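Local coordinates for putative deoxyribonuclease yjjV (Escherichia coli, PDB 1ZZM), which probably hydrolyses ester bonds as a metal-dependent TatD-type hydrolase that binds two divalent metal cations per subunit, at residues V49-L52 / A53-Q57; K72-D75 / V76-E79; S160-L163 / Q164-E167. One frame throughout, in Å; residues are numbered along the deposited sequence.

Contact 1 of 3, residues V49-L52 / A53-Q57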
ATOM      1  N   VAL A  49      -2.939  15.236   1.212  1.00 13.73           N
ATOM      2  CA  VAL A  49      -1.942  14.183   1.287  1.00 12.88           C
ATOM      3  C   VAL A  49      -0.570  14.819   1.018  1.00 13.75           C
ATOM      4  O   VAL A  49       0.403  14.521   1.713  1.00 11.77           O
ATOM      5  CB  VAL A  49      -2.262  13.042   0.273  1.00 11.28           C
ATOM      6  CG1 VAL A  49      -1.071  12.013   0.144  1.00  9.91           C
ATOM      7  CG2 VAL A  49      -3.496  12.310   0.766  1.00  9.35           C
ATOM      8  N   LEU A  50      -0.507  15.725   0.047  1.00 12.79           N
ATOM      9  CA  LEU A  50       0.764  16.391  -0.243  1.00 13.40           C
ATOM     10  C   LEU A  50       1.174  17.228   0.965  1.00 15.16           C
ATOM     11  O   LEU A  50       2.353  17.277   1.306  1.00 16.04           O
ATOM     12  CB  LEU A  50       0.657  17.298  -1.476  1.00 14.51           C
ATOM     13  CG  LEU A  50       0.579  16.610  -2.856  1.00 19.61           C
ATOM     14  CD1 LEU A  50       0.789  17.657  -3.945  1.00 20.67           C
ATOM     15  CD2 LEU A  50       1.669  15.555  -3.005  1.00 18.87           C
ATOM     16  N   ALA A  51       0.213  17.894   1.606  1.00 13.37           N
ATOM     17  CA  ALA A  51       0.535  18.720   2.783  1.00 15.16           C
ATOM     18  C   ALA A  51       1.094  17.844   3.899  1.00 13.42           C
ATOM     19  O   ALA A  51       2.036  18.246   4.567  1.00 17.89           O
ATOM     20  CB  ALA A  51      -0.700  19.472   3.289  1.00 14.72           C
ATOM     21  N   LEU A  52       0.523  16.659   4.105  1.00 10.97           N
ATOM     22  CA  LEU A  52       1.033  15.759   5.135  1.00 12.23           C
ATOM     23  C   LEU A  52       2.491  15.431   4.847  1.00 14.27           C
ATOM     24  O   LEU A  52       3.343  15.508   5.744  1.00 12.25           O
ATOM     25  CB  LEU A  52       0.235  14.434   5.166  1.00 12.89           C
ATOM     26  CG  LEU A  52      -1.144  14.439   5.834  1.00 10.85           C
ATOM     27  CD1 LEU A  52      -1.797  13.025   5.745  1.00 11.34           C
ATOM     28  CD2 LEU A  52      -0.917  14.858   7.301  1.00 12.48           C
ATOM     29  N   ALA A  53       2.793  15.065   3.596  1.00 11.69           N
ATOM     30  CA  ALA A  53       4.168  14.692   3.261  1.00 14.02           C
ATOM     31  C   ALA A  53       5.128  15.869   3.355  1.00 16.32           C
ATOM     32  O   ALA A  53       6.280  15.706   3.738  1.00 15.91           O
ATOM     33  CB  ALA A  53       4.232  14.081   1.834  1.00 12.86           C
ATOM     34  N   GLU A  54       4.660  17.064   3.014  1.00 13.88           N
ATOM     35  CA  GLU A  54       5.558  18.198   3.072  1.00 18.11           C
ATOM     36  C   GLU A  54       5.763  18.707   4.503  1.00 18.45           C
ATOM     37  O   GLU A  54       6.833  19.219   4.828  1.00 19.29           O
ATOM     38  CB  GLU A  54       5.014  19.309   2.166  1.00 24.98           C
ATOM     39  CG  GLU A  54       6.059  20.340   1.746  1.00 37.19           C
ATOM     40  CD  GLU A  54       5.514  21.328   0.727  1.00 42.00           C
ATOM     41  OE1 GLU A  54       4.341  21.165   0.315  1.00 46.22           O
ATOM     42  OE2 GLU A  54       6.255  22.261   0.332  1.00 44.91           O
ATOM     43  N   ASN A  55       4.754  18.560   5.363  1.00 16.60           N
ATOM     44  CA  ASN A  55       4.848  19.067   6.740  1.00 19.80           C
ATOM     45  C   ASN A  55       5.364  18.124   7.837  1.00 18.79           C
ATOM     46  O   ASN A  55       5.781  18.583   8.905  1.00 19.17           O
ATOM     47  CB  ASN A  55       3.487  19.619   7.185  1.00 23.23           C
ATOM     48  CG  ASN A  55       3.105  20.885   6.436  1.00 25.78           C
ATOM     49  OD1 ASN A  55       3.956  21.722   6.143  1.00 29.58           O
ATOM     50  ND2 ASN A  55       1.835  21.034   6.141  1.00 24.28           N
ATOM     51  N   TYR A  56       5.340  16.814   7.598  1.00 17.30           N
ATOM     52  CA  TYR A  56       5.804  15.873   8.621  1.00 14.19           C
ATOM     53  C   TYR A  56       6.934  15.005   8.084  1.00 15.73           C
ATOM     54  O   TYR A  56       6.758  14.279   7.099  1.00 13.36           O
ATOM     55  CB  TYR A  56       4.636  14.996   9.068  1.00 15.23           C
ATOM     56  CG  TYR A  56       3.487  15.787   9.698  1.00 14.54           C
ATOM     57  CD1 TYR A  56       3.444  16.006  11.072  1.00 16.50           C
ATOM     58  CD2 TYR A  56       2.435  16.287   8.918  1.00 14.90           C
ATOM     59  CE1 TYR A  56       2.382  16.688  11.661  1.00 14.86           C
ATOM     60  CE2 TYR A  56       1.359  16.988   9.509  1.00 17.61           C
ATOM     61  CZ  TYR A  56       1.350  17.172  10.881  1.00 16.67           C
ATOM     62  OH  TYR A  56       0.293  17.804  11.482  1.00 14.86           O
ATOM     63  N   GLN A  57       8.100  15.074   8.716  1.00 16.27           N
ATOM     64  CA  GLN A  57       9.231  14.278   8.250  1.00 19.41           C
ATOM     65  C   GLN A  57       8.927  12.794   8.024  1.00 16.93           C
ATOM     66  O   GLN A  57       9.339  12.229   7.010  1.00 17.96           O
ATOM     67  CB  GLN A  57      10.427  14.398   9.216  1.00 24.56           C
ATOM     68  CG  GLN A  57      11.195  15.713   9.132  1.00 33.35           C
ATOM     69  CD  GLN A  57      12.183  15.781   7.955  1.00 39.84           C
ATOM     70  OE1 GLN A  57      13.030  16.678   7.905  1.00 44.74           O
ATOM     71  NE2 GLN A  57      12.075  14.842   7.007  1.00 43.08           N
TER

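Contact 2 of 3, residues K72-D75 / V76-E79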
ATOM      1  N   LYS A  72     -16.133   9.299  -8.215  1.00 18.07           N
ATOM      2  CA  LYS A  72     -15.585  10.634  -8.089  1.00 17.21           C
ATOM      3  C   LYS A  72     -14.523  10.975  -9.136  1.00 18.06           C
ATOM      4  O   LYS A  72     -14.170  12.131  -9.300  1.00 15.81           O
ATOM      5  CB  LYS A  72     -14.980  10.803  -6.688  1.00 20.58           C
ATOM      6  CG  LYS A  72     -15.977  10.657  -5.541  1.00 24.10           C
ATOM      7  CD  LYS A  72     -15.240  10.456  -4.217  1.00 30.40           C
ATOM      8  CE  LYS A  72     -15.998  11.067  -3.019  1.00 34.22           C
ATOM      9  NZ  LYS A  72     -15.266  10.850  -1.727  1.00 31.50           N
ATOM     10  N   HIS A  73     -14.036   9.984  -9.869  1.00 16.19           N
ATOM     11  CA  HIS A  73     -12.969  10.225 -10.836  1.00 17.92           C
ATOM     12  C   HIS A  73     -13.428  10.630 -12.224  1.00 19.73           C
ATOM     13  O   HIS A  73     -14.191   9.908 -12.887  1.00 19.46           O
ATOM     14  CB  HIS A  73     -12.072   8.983 -10.939  1.00 16.45           C
ATOM     15  CG  HIS A  73     -11.668   8.430  -9.607  1.00 13.93           C
ATOM     16  ND1 HIS A  73     -11.346   9.238  -8.537  1.00 12.44           N
ATOM     17  CD2 HIS A  73     -11.491   7.154  -9.185  1.00 13.84           C
ATOM     18  CE1 HIS A  73     -10.984   8.484  -7.510  1.00 11.25           C
ATOM     19  NE2 HIS A  73     -11.060   7.213  -7.876  1.00 14.88           N
ATOM     20  N   SER A  74     -12.936  11.783 -12.660  1.00 18.81           N
ATOM     21  CA  SER A  74     -13.276  12.346 -13.975  1.00 21.56           C
ATOM     22  C   SER A  74     -11.997  12.588 -14.756  1.00 21.51           C
ATOM     23  O   SER A  74     -10.908  12.361 -14.236  1.00 21.03           O
ATOM     24  CB  SER A  74     -14.012  13.679 -13.810  1.00 19.98           C
ATOM     25  OG  SER A  74     -13.220  14.625 -13.092  1.00 22.78           O
ATOM     26  N   ASP A  75     -12.127  13.041 -16.004  1.00 22.48           N
ATOM     27  CA  ASP A  75     -10.942  13.338 -16.809  1.00 20.81           C
ATOM     28  C   ASP A  75     -10.194  14.477 -16.110  1.00 19.89           C
ATOM     29  O   ASP A  75      -8.964  14.595 -16.223  1.00 17.76           O
ATOM     30  CB  ASP A  75     -11.321  13.755 -18.241  1.00 25.13           C
ATOM     31  CG  ASP A  75     -11.805  12.579 -19.087  1.00 31.62           C
ATOM     32  OD1 ASP A  75     -11.474  11.407 -18.773  1.00 35.15           O
ATOM     33  OD2 ASP A  75     -12.507  12.821 -20.085  1.00 36.01           O
ATOM     34  N   VAL A  76     -10.927  15.325 -15.392  1.00 16.71           N
ATOM     35  CA  VAL A  76     -10.276  16.398 -14.646  1.00 15.18           C
ATOM     36  C   VAL A  76      -9.436  15.779 -13.520  1.00 16.60           C
ATOM     37  O   VAL A  76      -8.304  16.206 -13.288  1.00 15.53           O
ATOM     38  CB  VAL A  76     -11.310  17.426 -14.076  1.00 18.21           C
ATOM     39  CG1 VAL A  76     -10.637  18.409 -13.164  1.00 18.11           C
ATOM     40  CG2 VAL A  76     -11.950  18.203 -15.244  1.00 22.97           C
ATOM     41  N   SER A  77      -9.947  14.738 -12.860  1.00 15.35           N
ATOM     42  CA  SER A  77      -9.154  14.079 -11.806  1.00 14.63           C
ATOM     43  C   SER A  77      -7.840  13.559 -12.389  1.00 12.67           C
ATOM     44  O   SER A  77      -6.775  13.660 -11.762  1.00 10.33           O
ATOM     45  CB  SER A  77      -9.931  12.892 -11.221  1.00 14.04           C
ATOM     46  OG  SER A  77     -11.154  13.335 -10.640  1.00 15.38           O
ATOM     47  N   LEU A  78      -7.905  12.984 -13.583  1.00  9.04           N
ATOM     48  CA  LEU A  78      -6.691  12.441 -14.184  1.00 10.98           C
ATOM     49  C   LEU A  78      -5.747  13.553 -14.615  1.00 11.16           C
ATOM     50  O   LEU A  78      -4.532  13.417 -14.518  1.00 10.43           O
ATOM     51  CB  LEU A  78      -7.014  11.551 -15.376  1.00 12.33           C
ATOM     52  CG  LEU A  78      -7.480  10.125 -15.016  1.00 14.55           C
ATOM     53  CD1 LEU A  78      -8.050   9.423 -16.262  1.00 18.18           C
ATOM     54  CD2 LEU A  78      -6.275   9.323 -14.474  1.00 17.77           C
ATOM     55  N   GLU A  79      -6.298  14.657 -15.093  1.00 13.12           N
ATOM     56  CA  GLU A  79      -5.424  15.746 -15.491  1.00 13.58           C
ATOM     57  C   GLU A  79      -4.750  16.292 -14.221  1.00 13.58           C
ATOM     58  O   GLU A  79      -3.567  16.664 -14.237  1.00 13.24           O
ATOM     59  CB  GLU A  79      -6.221  16.853 -16.178  1.00 13.94           C
ATOM     60  CG  GLU A  79      -5.334  17.990 -16.618  1.00 20.28           C
ATOM     61  CD  GLU A  79      -6.101  19.119 -17.269  1.00 21.59           C
ATOM     62  OE1 GLU A  79      -6.798  18.913 -18.288  1.00 29.29           O
ATOM     63  OE2 GLU A  79      -5.988  20.208 -16.744  1.00 22.69           O
TER
HETATM   64  O   HOH W   1     -10.952  11.993  -8.157  1.00  9.03           O

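Contact 3 of 3, residues S160-L163 / Q164-E167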
ATOM      1  N   SER A 160      -4.359 -10.753  -0.036  1.00 12.92           N
ATOM      2  CA  SER A 160      -5.041 -11.916   0.516  1.00 16.60           C
ATOM      3  C   SER A 160      -5.394 -12.718  -0.714  1.00 15.23           C
ATOM      4  O   SER A 160      -6.004 -12.195  -1.644  1.00 16.28           O
ATOM      5  CB  SER A 160      -6.321 -11.575   1.266  1.00 17.40           C
ATOM      6  OG  SER A 160      -6.898 -12.806   1.702  1.00 24.24           O
ATOM      7  N   GLY A 161      -5.011 -13.982  -0.736  1.00 17.26           N
ATOM      8  CA  GLY A 161      -5.314 -14.776  -1.913  1.00 17.24           C
ATOM      9  C   GLY A 161      -4.487 -16.022  -1.953  1.00 15.12           C
ATOM     10  O   GLY A 161      -3.936 -16.404  -0.949  1.00 16.64           O
ATOM     11  N   SER A 162      -4.381 -16.633  -3.128  1.00 17.69           N
ATOM     12  CA  SER A 162      -3.657 -17.886  -3.293  1.00 16.45           C
ATOM     13  C   SER A 162      -2.155 -17.742  -3.511  1.00 14.36           C
ATOM     14  O   SER A 162      -1.638 -16.682  -3.873  1.00 14.21           O
ATOM     15  CB  SER A 162      -4.240 -18.663  -4.482  1.00 16.92           C
ATOM     16  OG  SER A 162      -3.864 -18.056  -5.716  1.00 17.54           O
ATOM     17  N   LEU A 163      -1.457 -18.836  -3.295  1.00 12.47           N
ATOM     18  CA  LEU A 163      -0.021 -18.828  -3.504  1.00 13.75           C
ATOM     19  C   LEU A 163       0.262 -18.536  -4.975  1.00 13.74           C
ATOM     20  O   LEU A 163       1.178 -17.773  -5.300  1.00 15.28           O
ATOM     21  CB  LEU A 163       0.555 -20.186  -3.123  1.00 16.07           C
ATOM     22  CG  LEU A 163       2.065 -20.308  -3.249  1.00 17.97           C
ATOM     23  CD1 LEU A 163       2.696 -19.249  -2.439  1.00 21.70           C
ATOM     24  CD2 LEU A 163       2.519 -21.674  -2.770  1.00 20.53           C
ATOM     25  N   GLN A 164      -0.494 -19.159  -5.882  1.00 13.09           N
ATOM     26  CA  GLN A 164      -0.235 -18.880  -7.311  1.00 12.77           C
ATOM     27  C   GLN A 164      -0.416 -17.400  -7.644  1.00 12.30           C
ATOM     28  O   GLN A 164       0.354 -16.826  -8.420  1.00 13.05           O
ATOM     29  CB  GLN A 164      -1.119 -19.754  -8.228  1.00 16.16           C
ATOM     30  CG  GLN A 164      -1.041 -19.364  -9.720  1.00 14.85           C
ATOM     31  CD  GLN A 164      -2.028 -18.260 -10.079  1.00 16.29           C
ATOM     32  OE1 GLN A 164      -1.749 -17.400 -10.921  1.00 19.16           O
ATOM     33  NE2 GLN A 164      -3.186 -18.289  -9.456  1.00 15.87           N
ATOM     34  N   GLN A 165      -1.413 -16.759  -7.046  1.00 11.90           N
ATOM     35  CA  GLN A 165      -1.623 -15.348  -7.351  1.00 12.38           C
ATOM     36  C   GLN A 165      -0.478 -14.498  -6.837  1.00 14.49           C
ATOM     37  O   GLN A 165      -0.024 -13.594  -7.539  1.00 11.63           O
ATOM     38  CB  GLN A 165      -2.954 -14.869  -6.773  1.00 11.09           C
ATOM     39  CG  GLN A 165      -4.125 -15.493  -7.514  1.00 14.25           C
ATOM     40  CD  GLN A 165      -5.441 -15.246  -6.833  1.00 17.16           C
ATOM     41  OE1 GLN A 165      -5.531 -15.231  -5.574  1.00 13.41           O
ATOM     42  NE2 GLN A 165      -6.499 -15.073  -7.648  1.00 15.05           N
ATOM     43  N   ALA A 166      -0.002 -14.794  -5.627  1.00 12.81           N
ATOM     44  CA  ALA A 166       1.128 -14.053  -5.057  1.00 12.48           C
ATOM     45  C   ALA A 166       2.385 -14.265  -5.872  1.00 12.81           C
ATOM     46  O   ALA A 166       3.068 -13.302  -6.230  1.00 13.08           O
ATOM     47  CB  ALA A 166       1.375 -14.475  -3.613  1.00  8.00           C
ATOM     48  N   GLU A 167       2.699 -15.525  -6.174  1.00 11.91           N
ATOM     49  CA  GLU A 167       3.903 -15.832  -6.945  1.00 12.29           C
ATOM     50  C   GLU A 167       3.869 -15.178  -8.319  1.00 13.53           C
ATOM     51  O   GLU A 167       4.891 -14.705  -8.798  1.00 14.56           O
ATOM     52  CB  GLU A 167       4.096 -17.346  -7.087  1.00 10.76           C
ATOM     53  CG  GLU A 167       4.256 -18.059  -5.749  1.00 19.61           C
ATOM     54  CD  GLU A 167       4.590 -19.539  -5.918  1.00 24.67           C
ATOM     55  OE1 GLU A 167       4.054 -20.168  -6.856  1.00 27.71           O
ATOM     56  OE2 GLU A 167       5.378 -20.066  -5.105  1.00 25.62           O
TER

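Contact 1 of 3, residues V49-L52 / A53-Q57
Leu52 meets Tyr56 one helical turn further on, where the chain is leaving the helix. The touching branch of the leucine is CD2, which lies 3.8 Å from CE2 of Tyr56, and the two side chains run across each other at a slant rather than alongside. The spacing of four residues brings them to the same flank, and the torsions, with CG anti to the carbonyl carbon in both (chi1 -77° for Leu52, -61° for Tyr56), set how CD2 meets the ring. The tyrosine ring also has an oxygen at its edge: Leu52 O lies in the ring plane, 3.4 Å from Tyr56 CD2. That same oxygen accepts from Tyr56 N at 3.0 Å, the last of four successive i to i+4 bonds that start with Ala53 N to Val49 O at 3.1 Å. Tyr56 is the first residue to leave helical backbone angles, yet its N-H still completes the last of these bonds.

This is the C-terminal end of helix 46-55, the helix of a right-handed beta-alpha-beta crossover between strands 33-39 and 59-63 in the TIM-barrel fold of the TatD family. Ala53 packs against the barrel wall: its methyl lies 3.7 Å from Leu50 O and also touches Ala61 of strand 59-63. Leu52 reaches Leu59 of that strand and, with Tyr56, packs on Glu21 of helix 21-30. Lys91 NZ donates to Ala53 O and Gln57 O, so a cationic group lies at the C-terminal end of the helix, where it would probably be favourable to the carbonyls there.

Contact 2 of 3, residues K72-D75 / V76-E79
Ser74 and Ser77 face each other across the first turn of helix 75-87, each hydroxyl bonded to the other residue's backbone. Ser74 OG sits between its own backbone N and carbonyl carbon (chi1 59°), which brings it over the start of the helix, where it accepts from Ser77 N at 3.3 Å; a second, weak bond comes from Val76 N. In return Ser77 OG, turned back beside its own N, receives the N-H of Ser74 at 3.1 Å, almost straight at 173°. The early amide groups of the helix thus find an acceptor before the regular pattern begins with Leu78 N to Ser74 O at 3.1 Å and Glu79 N to Asp75 O.

The Ser77 hydroxyl OG is also 2.8 Å from a water, and this water lies 2.8 Å from His73 ND1, at the edge of the imidazole and in its plane. A weaker bond runs from the water to Lys72 O. His73 NE2, the other ring nitrogen, is hydrogen-bonded to His66 O, so the ring is held at both nitrogens, which should fix its rotation. The carbonyl of His73 is taken by Arg111, and Lys72 NZ forms a salt bridge with Glu42. The Leu78 side chain packs on Trp114 and Leu115 of helix 109-125, so the turn is tied to the next helix of the barrel.

Reciprocal side-chain to backbone bonding between the N-cap and the residue three further on is the capping box, here built from two serines at the start of a TIM-barrel helix.

Contact 3 of 3, residues S160-L163 / Q164-E167
Gly161 runs extended into Ser162, and from Leu163 onward the backbone is helical, with Ala166 N bonded to Ser162 O at 3.1 Å and Glu167 N to Leu163 O at 2.9 Å. The extended backbone of Gly161 is of a kind that by itself calls for glycine, and its CA lies 3.7 Å from Gln165 OE1.

The Gln165 side chain reaches back to the N-cap residue, Ser162. Its CG lies beside the backbone N (chi1 -69°), and the chain extends from there until OE1 takes the N-H of Ser162 at 3.0 Å, nearly straight at 174° but tilted from the amide carbonyl plane. Ser162 OG answers by accepting from Gln165 N at 3.1 Å, and it also packs close to the glutamine's CG. NE2, the other end of the amide, is hydrogen-bonded to Asp139 OD1, while OE1 also has a weak bond to His138 ND1. The Ser162 N-H at OE1 and the Asp139 carboxylate at NE2 together settle the amide's flip. Nearby, Leu163 CG meets Glu167 CD at 3.8 Å, the leucine also packing on Val193 and Lys196 of helix 190-196.

Each of Ser162 and Gln165 thus bonds the other's backbone N-H, the capping box that opens helix 163-171, away from the metal sites.

Overall arrangement
Following the chain, contact 1 comes first and ends a helix, whereas contacts 2 and 3 each begin one. All three are local turns, in series along the sequence, with none nested or crossing. Residues 49-57 close helix 46-55 before strand 59-63; residues 72-79 lead from the loop after that strand into helix 75-87; residues 160-167 follow strand 154-156 into helix 163-171. Contacts 1 and 2 have centres about 23 Å apart, while the centre of contact 3 lies about 34 Å from that of contact 1, on the opposite side of the chain's centre. Together they sample loop-to-helix and helix-to-loop junctions around the barrel.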